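Plasmodesmata-located protein 5 (Arabidopsis thaliana, PDB 6GRE) restricts traffic through plasmodesmata by regulating callose deposition during salicylic acid-triggered immune responses; this chain is its tandem DUF26 ectodomain. Local coordinates at residues Thr26-Leu31 with Ile105-Lys110; Gln65-Leu70 with Gly152-Gly157; Gly186-Asp191 with Ala207-Gly212. All blocks are in the same frame, centred on the assembly; numbering follows the deposited sequence.

Contact 1. Residues Thr26-Leu31 with Ile105-Lys110. With NAG (2-acetamido-2-deoxy-beta-D-glucopyranose), chain C.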
loop_
_atom_site.group_PDB
_atom_site.type_symbol
_atom_site.label_atom_id
_atom_site.label_comp_id
_atom_site.label_asym_id
_atom_site.label_seq_id
_atom_site.Cartn_x
_atom_site.Cartn_y
_atom_site.Cartn_z
ATOM N N THR A 26 7.280 -19.237 -12.398
ATOM C CA THR A 26 7.434 -18.651 -13.694
ATOM C C THR A 26 6.341 -17.602 -13.942
ATOM O O THR A 26 6.599 -16.529 -14.464
ATOM C CB THR A 26 7.403 -19.731 -14.790
ATOM O OG1 THR A 26 8.453 -20.632 -14.462
ATOM C CG2 THR A 26 7.562 -19.154 -16.175
ATOM N N ASN A 27 5.104 -17.925 -13.567
ATOM C CA ASN A 27 3.981 -17.003 -13.751
ATOM C C ASN A 27 4.155 -15.745 -12.873
ATOM O O ASN A 27 3.845 -14.648 -13.318
ATOM C CB ASN A 27 2.650 -17.726 -13.522
ATOM C CG ASN A 27 2.324 -18.693 -14.651
ATOM O OD1 ASN A 27 2.800 -18.529 -15.771
ATOM N ND2 ASN A 27 1.454 -19.644 -14.374
ATOM N N LEU A 28 4.640 -15.944 -11.658
ATOM C CA LEU A 28 4.923 -14.821 -10.733
ATOM C C LEU A 28 5.929 -13.863 -11.377
ATOM O O LEU A 28 5.736 -12.640 -11.402
ATOM C CB LEU A 28 5.439 -15.379 -9.413
ATOM C CG LEU A 28 5.944 -14.342 -8.407
ATOM C CD1 LEU A 28 4.872 -13.277 -8.138
ATOM C CD2 LEU A 28 6.394 -15.005 -7.121
ATOM N N ASN A 29 7.025 -14.409 -11.914
ATOM C CA ASN A 29 8.041 -13.560 -12.505
ATOM C C ASN A 29 7.468 -12.810 -13.696
ATOM O O ASN A 29 7.766 -11.621 -13.890
ATOM C CB ASN A 29 9.320 -14.324 -12.841
ATOM C CG ASN A 29 10.057 -14.751 -11.595
ATOM O OD1 ASN A 29 10.022 -14.053 -10.586
ATOM N ND2 ASN A 29 10.724 -15.898 -11.628
ATOM N N SER A 30 6.612 -13.474 -14.480
ATOM C CA SER A 30 5.945 -12.808 -15.595
ATOM C C SER A 30 5.016 -11.711 -15.073
ATOM O O SER A 30 4.960 -10.643 -15.656
ATOM C CB SER A 30 5.173 -13.766 -16.476
ATOM O OG SER A 30 5.955 -14.896 -16.800
ATOM N N LEU A 31 4.271 -12.011 -13.996
ATOM C CA LEU A 31 3.338 -11.032 -13.391
ATOM C C LEU A 31 4.110 -9.764 -13.007
ATOM O O LEU A 31 3.695 -8.638 -13.328
ATOM C CB LEU A 31 2.677 -11.643 -12.157
ATOM C CG LEU A 31 1.898 -10.640 -11.291
ATOM C CD1 LEU A 31 0.604 -10.281 -11.981
ATOM C CD2 LEU A 31 1.621 -11.194 -9.906
ATOM N N ILE A 105 3.502 -3.457 -4.220
ATOM C CA ILE A 105 3.172 -4.588 -5.061
ATOM C C ILE A 105 2.629 -5.701 -4.172
ATOM O O ILE A 105 3.004 -5.818 -3.001
ATOM C CB ILE A 105 4.381 -5.039 -5.901
ATOM C CG1 ILE A 105 5.562 -5.467 -5.039
ATOM C CG2 ILE A 105 4.746 -3.979 -6.913
ATOM C CD1 ILE A 105 6.670 -6.163 -5.816
ATOM N N ARG A 106 1.713 -6.503 -4.723
ATOM C CA ARG A 106 1.084 -7.533 -3.943
ATOM C C ARG A 106 0.680 -8.670 -4.878
ATOM O O ARG A 106 0.101 -8.417 -5.932
ATOM C CB ARG A 106 -0.130 -6.968 -3.197
ATOM C CG ARG A 106 -0.760 -7.895 -2.174
ATOM C CD ARG A 106 -1.890 -7.136 -1.491
ATOM N NE ARG A 106 -2.512 -7.894 -0.418
ATOM C CZ ARG A 106 -3.156 -7.349 0.599
ATOM N NH1 ARG A 106 -3.420 -6.056 0.577
ATOM N NH2 ARG A 106 -3.514 -8.097 1.634
ATOM N N TYR A 107 0.978 -9.898 -4.447
ATOM C CA TYR A 107 0.596 -11.072 -5.224
ATOM C C TYR A 107 0.223 -12.215 -4.286
ATOM O O TYR A 107 0.632 -12.274 -3.161
ATOM C CB TYR A 107 1.726 -11.463 -6.172
ATOM C CG TYR A 107 3.063 -11.725 -5.527
ATOM C CD1 TYR A 107 3.388 -12.965 -5.002
ATOM C CD2 TYR A 107 4.036 -10.746 -5.501
ATOM C CE1 TYR A 107 4.629 -13.199 -4.430
ATOM C CE2 TYR A 107 5.277 -10.963 -4.944
ATOM C CZ TYR A 107 5.591 -12.208 -4.434
ATOM O OH TYR A 107 6.836 -12.396 -3.920
ATOM N N ASP A 108 -0.585 -13.138 -4.814
ATOM C CA ASP A 108 -1.073 -14.245 -4.072
ATOM C C ASP A 108 -1.546 -15.301 -5.073
ATOM O O ASP A 108 -1.669 -15.010 -6.253
ATOM C CB ASP A 108 -2.199 -13.804 -3.128
ATOM C CG ASP A 108 -2.460 -14.750 -1.970
ATOM O OD1 ASP A 108 -1.758 -15.767 -1.857
ATOM O OD2 ASP A 108 -3.382 -14.460 -1.187
ATOM N N ASN A 109 -1.818 -16.504 -4.545
ATOM C CA ASN A 109 -2.244 -17.655 -5.362
ATOM C C ASN A 109 -3.776 -17.801 -5.346
ATOM O O ASN A 109 -4.313 -18.813 -5.733
ATOM C CB ASN A 109 -1.523 -18.929 -4.906
ATOM C CG ASN A 109 -2.046 -19.487 -3.603
ATOM O OD1 ASN A 109 -2.496 -18.748 -2.726
ATOM N ND2 ASN A 109 -2.003 -20.803 -3.474
ATOM N N LYS A 110 -4.474 -16.758 -4.893
ATOM C CA LYS A 110 -5.901 -16.616 -5.028
ATOM C C LYS A 110 -6.192 -15.122 -5.168
ATOM O O LYS A 110 -5.370 -14.295 -4.779
ATOM C CB LYS A 110 -6.612 -17.200 -3.804
ATOM C CG LYS A 110 -6.309 -16.480 -2.500
ATOM C CD LYS A 110 -6.949 -17.097 -1.278
ATOM C CE LYS A 110 -6.440 -16.481 0.010
ATOM N NZ LYS A 110 -4.961 -16.581 0.130
HETATM C C1 NAG C . -2.458 -21.514 -2.306
HETATM C C2 NAG C . -3.529 -22.552 -2.633
HETATM C C3 NAG C . -3.957 -23.291 -1.382
HETATM C C4 NAG C . -2.736 -23.886 -0.711
HETATM C C5 NAG C . -1.615 -22.854 -0.521
HETATM C C6 NAG C . -0.307 -23.517 -0.122
HETATM C C7 NAG C . -4.959 -21.996 -4.520
HETATM C C8 NAG C . -6.227 -21.349 -4.976
HETATM N N2 NAG C . -4.714 -21.965 -3.219
HETATM O O3 NAG C . -4.875 -24.318 -1.768
HETATM O O4 NAG C . -3.116 -24.439 0.559
HETATM O O5 NAG C . -1.333 -22.153 -1.735
HETATM O O6 NAG C . 0.106 -24.448 -1.144
HETATM O O7 NAG C . -4.187 -22.527 -5.315
#

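Contact 2. Residues Gln65-Leu70 with Gly152-Gly157. With NA (sodium ion), chain K.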
loop_
_atom_site.group_PDB
_atom_site.type_symbol
_atom_site.label_atom_id
_atom_site.label_comp_id
_atom_site.label_asym_id
_atom_site.label_seq_id
_atom_site.Cartn_x
_atom_site.Cartn_y
_atom_site.Cartn_z
ATOM N N GLN A 65 0.262 -0.563 -6.982
ATOM C CA GLN A 65 -0.359 0.718 -6.833
ATOM C C GLN A 65 0.669 1.753 -6.405
ATOM O O GLN A 65 1.367 1.579 -5.427
ATOM C CB GLN A 65 -1.439 0.693 -5.768
ATOM C CG GLN A 65 -2.193 2.014 -5.693
ATOM C CD GLN A 65 -3.433 1.849 -4.862
ATOM O OE1 GLN A 65 -4.123 2.818 -4.525
ATOM N NE2 GLN A 65 -3.749 0.605 -4.555
ATOM N N CYS A 66 0.732 2.817 -7.202
ATOM C CA CYS A 66 1.569 3.977 -6.899
ATOM C C CYS A 66 0.725 5.037 -6.192
ATOM O O CYS A 66 -0.477 5.120 -6.405
ATOM C CB CYS A 66 2.154 4.556 -8.182
ATOM S SG CYS A 66 3.390 3.439 -8.901
ATOM N N ARG A 67 1.410 5.876 -5.412
ATOM C CA ARG A 67 0.814 7.074 -4.843
ATOM C C ARG A 67 0.063 7.808 -5.965
ATOM O O ARG A 67 0.551 7.892 -7.105
ATOM C CB ARG A 67 1.936 7.906 -4.215
ATOM C CG ARG A 67 1.707 8.386 -2.793
ATOM C CD ARG A 67 2.869 9.273 -2.377
ATOM N NE ARG A 67 2.951 10.441 -3.247
ATOM C CZ ARG A 67 4.030 11.191 -3.436
ATOM N NH1 ARG A 67 5.188 10.859 -2.890
ATOM N NH2 ARG A 67 3.936 12.271 -4.194
ATOM N N GLY A 68 -1.109 8.364 -5.645
ATOM C CA GLY A 68 -2.122 8.821 -6.595
ATOM C C GLY A 68 -1.739 10.050 -7.412
ATOM O O GLY A 68 -2.398 10.346 -8.425
ATOM N N ASP A 69 -0.638 10.705 -7.046
ATOM C CA ASP A 69 -0.186 11.900 -7.747
ATOM C C ASP A 69 1.172 11.671 -8.427
ATOM O O ASP A 69 1.771 12.620 -8.939
ATOM C CB ASP A 69 -0.117 13.065 -6.761
ATOM C CG ASP A 69 0.761 12.803 -5.549
ATOM O OD1 ASP A 69 1.207 11.646 -5.356
ATOM O OD2 ASP A 69 0.966 13.751 -4.767
ATOM N N LEU A 70 1.679 10.437 -8.427
ATOM C CA LEU A 70 2.980 10.136 -9.020
ATOM C C LEU A 70 2.892 10.199 -10.550
ATOM O O LEU A 70 1.970 9.668 -11.147
ATOM C CB LEU A 70 3.415 8.721 -8.625
ATOM C CG LEU A 70 4.162 8.509 -7.313
ATOM C CD1 LEU A 70 5.006 7.248 -7.440
ATOM C CD2 LEU A 70 5.036 9.693 -6.914
ATOM N N GLY A 152 -12.302 9.536 -2.502
ATOM C CA GLY A 152 -11.630 8.579 -3.348
ATOM C C GLY A 152 -10.499 7.860 -2.636
ATOM O O GLY A 152 -10.393 7.884 -1.388
ATOM N N SER A 153 -9.667 7.201 -3.431
ATOM C CA SER A 153 -8.760 6.205 -2.897
ATOM C C SER A 153 -7.396 6.785 -2.539
ATOM O O SER A 153 -6.573 6.089 -1.959
ATOM C CB SER A 153 -8.629 5.060 -3.846
ATOM O OG SER A 153 -9.908 4.421 -3.946
ATOM N N TYR A 154 -7.122 8.023 -2.957
ATOM C CA TYR A 154 -5.866 8.699 -2.613
ATOM C C TYR A 154 -6.198 10.096 -2.112
ATOM O O TYR A 154 -6.876 10.867 -2.802
ATOM C CB TYR A 154 -4.915 8.833 -3.806
ATOM C CG TYR A 154 -3.607 9.467 -3.436
ATOM C CD1 TYR A 154 -2.729 8.819 -2.595
ATOM C CD2 TYR A 154 -3.284 10.749 -3.861
ATOM C CE1 TYR A 154 -1.543 9.399 -2.203
ATOM C CE2 TYR A 154 -2.075 11.327 -3.519
ATOM C CZ TYR A 154 -1.214 10.666 -2.658
ATOM O OH TYR A 154 0.009 11.167 -2.287
ATOM N N ARG A 155 -5.804 10.408 -0.889
ATOM C CA ARG A 155 -6.229 11.641 -0.255
ATOM C C ARG A 155 -5.021 12.305 0.393
ATOM O O ARG A 155 -4.202 11.649 0.997
ATOM C CB ARG A 155 -7.240 11.365 0.848
ATOM C CG ARG A 155 -8.454 10.596 0.348
ATOM C CD ARG A 155 -9.319 10.212 1.497
ATOM N NE ARG A 155 -10.325 9.266 1.048
ATOM C CZ ARG A 155 -11.359 8.916 1.775
ATOM N NH1 ARG A 155 -11.465 9.347 3.017
ATOM N NH2 ARG A 155 -12.244 8.067 1.264
ATOM N N THR A 156 -4.926 13.625 0.261
ATOM C CA THR A 156 -3.839 14.356 0.900
ATOM C C THR A 156 -4.405 15.631 1.515
ATOM O O THR A 156 -5.465 16.118 1.114
ATOM C CB THR A 156 -2.713 14.742 -0.055
ATOM O OG1 THR A 156 -3.226 15.588 -1.093
ATOM C CG2 THR A 156 -2.087 13.549 -0.734
ATOM N N GLY A 157 -3.748 16.108 2.567
ATOM C CA GLY A 157 -4.110 17.321 3.230
ATOM C C GLY A 157 -2.892 17.948 3.853
ATOM O O GLY A 157 -1.967 17.244 4.251
HETATM NA NA NA K . 0.852 13.633 -2.752
#

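Contact 3. Residues Gly186-Asp191 with Ala207-Gly212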
loop_
_atom_site.group_PDB
_atom_site.type_symbol
_atom_site.label_atom_id
_atom_site.label_comp_id
_atom_site.label_asym_id
_atom_site.label_seq_id
_atom_site.Cartn_x
_atom_site.Cartn_y
_atom_site.Cartn_z
ATOM N N GLY A 186 -8.586 6.828 12.420
ATOM C CA GLY A 186 -8.936 6.798 13.813
ATOM C C GLY A 186 -7.766 6.385 14.696
ATOM O O GLY A 186 -7.492 7.025 15.709
ATOM N N ARG A 187 -7.068 5.323 14.281
ATOM C CA ARG A 187 -5.887 4.838 14.987
ATOM C C ARG A 187 -4.779 5.898 14.944
ATOM O O ARG A 187 -4.101 6.169 15.944
ATOM C CB ARG A 187 -5.408 3.518 14.373
ATOM C CG ARG A 187 -4.264 2.863 15.142
ATOM C CD ARG A 187 -3.771 1.597 14.474
ATOM N NE ARG A 187 -4.788 0.559 14.425
ATOM C CZ ARG A 187 -4.864 -0.458 15.286
ATOM N NH1 ARG A 187 -4.016 -0.523 16.293
ATOM N NH2 ARG A 187 -5.794 -1.386 15.141
ATOM N N LEU A 188 -4.579 6.510 13.774
ATOM C CA LEU A 188 -3.506 7.501 13.599
ATOM C C LEU A 188 -3.728 8.682 14.543
ATOM O O LEU A 188 -2.819 9.130 15.209
ATOM C CB LEU A 188 -3.461 7.955 12.142
ATOM C CG LEU A 188 -2.342 8.911 11.761
ATOM C CD1 LEU A 188 -0.980 8.252 11.896
ATOM C CD2 LEU A 188 -2.504 9.405 10.340
ATOM N N LYS A 189 -4.970 9.152 14.598
ATOM C CA LYS A 189 -5.282 10.263 15.478
ATOM C C LYS A 189 -5.161 9.845 16.952
ATOM O O LYS A 189 -4.587 10.558 17.766
ATOM C CB LYS A 189 -6.697 10.774 15.185
ATOM C CG LYS A 189 -7.106 11.984 16.005
ATOM C CD LYS A 189 -8.473 12.480 15.626
ATOM C CE LYS A 189 -9.052 13.433 16.647
ATOM N NZ LYS A 189 -8.229 14.652 16.776
ATOM N N SER A 190 -5.745 8.697 17.295
ATOM C CA SER A 190 -5.817 8.307 18.696
ATOM C C SER A 190 -4.419 8.046 19.247
ATOM O O SER A 190 -4.073 8.470 20.353
ATOM C CB SER A 190 -6.682 7.093 18.885
ATOM O OG SER A 190 -8.047 7.400 18.631
ATOM N N ASP A 191 -3.598 7.377 18.450
ATOM C CA ASP A 191 -2.303 6.952 18.948
ATOM C C ASP A 191 -1.174 7.926 18.640
ATOM O O ASP A 191 -0.273 8.044 19.490
ATOM C CB ASP A 191 -1.971 5.551 18.484
ATOM C CG ASP A 191 -2.778 4.520 19.266
ATOM O OD1 ASP A 191 -3.201 4.850 20.373
ATOM O OD2 ASP A 191 -3.003 3.478 18.738
ATOM N N ALA A 207 -2.788 5.399 6.402
ATOM C CA ALA A 207 -2.888 6.827 6.644
ATOM C C ALA A 207 -1.606 7.246 7.364
ATOM O O ALA A 207 -1.150 6.525 8.262
ATOM C CB ALA A 207 -4.100 7.161 7.459
ATOM N N ARG A 208 -1.035 8.395 7.001
ATOM C CA ARG A 208 0.190 8.822 7.622
ATOM C C ARG A 208 0.262 10.345 7.625
ATOM O O ARG A 208 -0.402 11.024 6.816
ATOM C CB ARG A 208 1.398 8.220 6.892
ATOM C CG ARG A 208 1.544 8.590 5.430
ATOM C CD ARG A 208 2.655 7.777 4.758
ATOM N NE ARG A 208 2.873 8.211 3.382
ATOM C CZ ARG A 208 3.233 7.429 2.359
ATOM N NH1 ARG A 208 3.382 6.122 2.509
ATOM N NH2 ARG A 208 3.467 7.982 1.176
ATOM N N PHE A 209 1.064 10.883 8.521
ATOM C CA PHE A 209 1.277 12.311 8.543
ATOM C C PHE A 209 2.700 12.608 9.008
ATOM O O PHE A 209 3.364 11.809 9.662
ATOM C CB PHE A 209 0.245 13.078 9.369
ATOM C CG PHE A 209 0.491 13.112 10.856
ATOM C CD1 PHE A 209 0.281 11.983 11.603
ATOM C CD2 PHE A 209 0.836 14.282 11.511
ATOM C CE1 PHE A 209 0.511 11.996 12.968
ATOM C CE2 PHE A 209 1.016 14.316 12.880
ATOM C CZ PHE A 209 0.840 13.167 13.615
ATOM N N SER A 210 3.143 13.816 8.660
ATOM C CA SER A 210 4.477 14.275 9.042
ATOM C C SER A 210 4.362 15.727 9.500
ATOM O O SER A 210 3.507 16.452 9.044
ATOM C CB SER A 210 5.451 14.130 7.896
ATOM O OG SER A 210 4.985 14.826 6.742
ATOM N N VAL A 211 5.219 16.124 10.444
ATOM C CA VAL A 211 5.269 17.495 10.937
ATOM C C VAL A 211 6.696 17.967 10.716
ATOM O O VAL A 211 7.610 17.411 11.312
ATOM C CB VAL A 211 4.889 17.619 12.422
ATOM C CG1 VAL A 211 4.961 19.069 12.896
ATOM C CG2 VAL A 211 3.530 17.012 12.735
ATOM N N GLY A 212 6.877 18.995 9.896
ATOM C CA GLY A 212 8.222 19.457 9.550
ATOM C C GLY A 212 8.925 18.476 8.627
ATOM O O GLY A 212 8.288 17.614 8.003
#

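Contact 1. Residues Thr26-Leu31 with Ile105-Lys110
Leu28 and Leu31 of helix 23-38 pack against Tyr107 of strand 103-108, and all three are buried. The main contact is a CH-pi interaction. Leu28 CD1 sits over the face of the Tyr107 ring, 3.5 Å from its centroid and 11° off the normal. The second branch of Leu28 lies farther out along the ring, with CD2 3.7 Å from Tyr107 CE1. The two side chains cross at about a right angle.

The other apolar contact is at the base of the tyrosine, where Leu31 CD2 meets Tyr107 CB at 3.7 Å. Tyr107 CG stands between its backbone N and carbonyl carbon (chi1 56°), and chi2 of 85° turns a face of the ring to Leu28. This is helix-on-sheet packing within the first Gnk2-homologous (DUF26) domain, where helices cover an antiparallel sheet. Val86 and Cys90 of helix 72-90 also touch Tyr107.

Polar groups gather at the end of the strand. Asp108 OD1 accepts a hydrogen bond from Asn109 N at 2.8 Å, from above the carboxylate plane, and another links it to Ser95 OG. Asp108 OD2 takes a salt bridge from Lys110 NZ at 3.0 Å. Asn109 ND2 is bonded covalently to C1 of an N-acetylglucosamine, an N-linked glycan.

Contact 2. Residues Gln65-Leu70 with Gly152-Gly157
Asp69 and Tyr154 are joined by a sodium ion. Asp69 OD2 binds it at 2.0 Å and Tyr154 OH at 2.6 Å. The ion lies at the edge of the tyrosine ring, in its plane. Tyr154 CG is anti to the backbone N (chi1 -177°), and the ring extends across the turn to bring its hydroxyl to the ion.

The ring also packs by its face. Gly68 N lies 3.3 Å above the Tyr154 ring plane, over the centre. Gly68 CA makes a CH-pi contact, 3.8 Å from the Tyr154 ring centroid. Gly68 belongs to a type I beta turn from Arg67 to Leu70, closed by the bond from Leu70 N to Arg67 O. Arg67 touches the ring through its aliphatic part, with CG 3.5 Å from Tyr154 CE1.

A salt bridge holds the carboxylate. Arg67 grips Asp69 OD1 side-on with two nitrogens, NE and NH2, each at 3.0 Å. The NE bond uses the syn lone pair. Arg67 NH1 hydrogen-bonds Asn102 OD1, outside the two segments.

The contact joins the two Gnk2-homologous domains at the surface. Asp69 OD1 takes the two main arginine bonds, while OD2 binds the metal and has a weak bond to Arg67 NH2. Both positive partners would be expected to keep this carboxylate ionised. In this crystal the sodium ion bridges the first domain's turn and the second domain's edge strand.

Contact 3. Residues Gly186-Asp191 with Ala207-Gly212
Leu188 extends from its helix with chi1 near trans (-176°), and this carries both methyl branches to strand 205-211. In Phe209 a chi1 of 82° places the ring beside the leucine, and chi2 of -73° turns its edge that way.

The two branches of Leu188 have different nearest partners. Leu188 CD1 meets the edge of the Phe209 ring, near its plane, at 3.9 Å from Phe209 CD1. The two side chains run obliquely to each other. Leu188 CD2 lies over the strand backbone, 3.8 Å from Ala207 C and the same distance from Arg208 N. The small side chain of Ala207 is also met, with Leu188 CD2 4.0 Å from Ala207 CB. The contact is van der Waals packing, with no polar bond between the segments, and Leu188 supplies the helix side of it.

Ala207 and Phe209 both point toward the helix, while Arg208 between them points away. The guanidinium of Arg208 bonds Glu101 O through NH2 and Tyr201 OH through NH1. Neighbouring groups add to the packing. Val200 of strand 198-202 also touches Leu188, and Ala140 and Ile144 of helix 134-149 touch Phe209.

The axes of the short helix and strand segments approach to 8.5 Å, with 39° between their directions. Such apolar packing of helices 134-149 and 174-192 on a five-stranded antiparallel sheet forms the core of the second Gnk2-homologous (DUF26) domain.

Contacts 1 and 3 lie in the cores of the two Gnk2-homologous domains, on opposite sides of the chain's centre, with their own centres about 32 Å apart. Contact 2 connects the domains. Its centre is about 24 Å from that of contact 1 and about 16 Å from that of contact 3. Strands 60-66 and 103-108 are neighbours in the first sheet, so contacts 1 and 2 share it. Contacts 2 and 3 share the second sheet and touch directly, with Arg67 CD 3.8 Å from Arg208 NH2. The side chain of Arg208 is about 7 Å from the sodium ion of contact 2. Arg106 of contact 1 lines the pocket holding 2-(2-ethoxyethoxy)ethanol, together with Ser203 from the second domain.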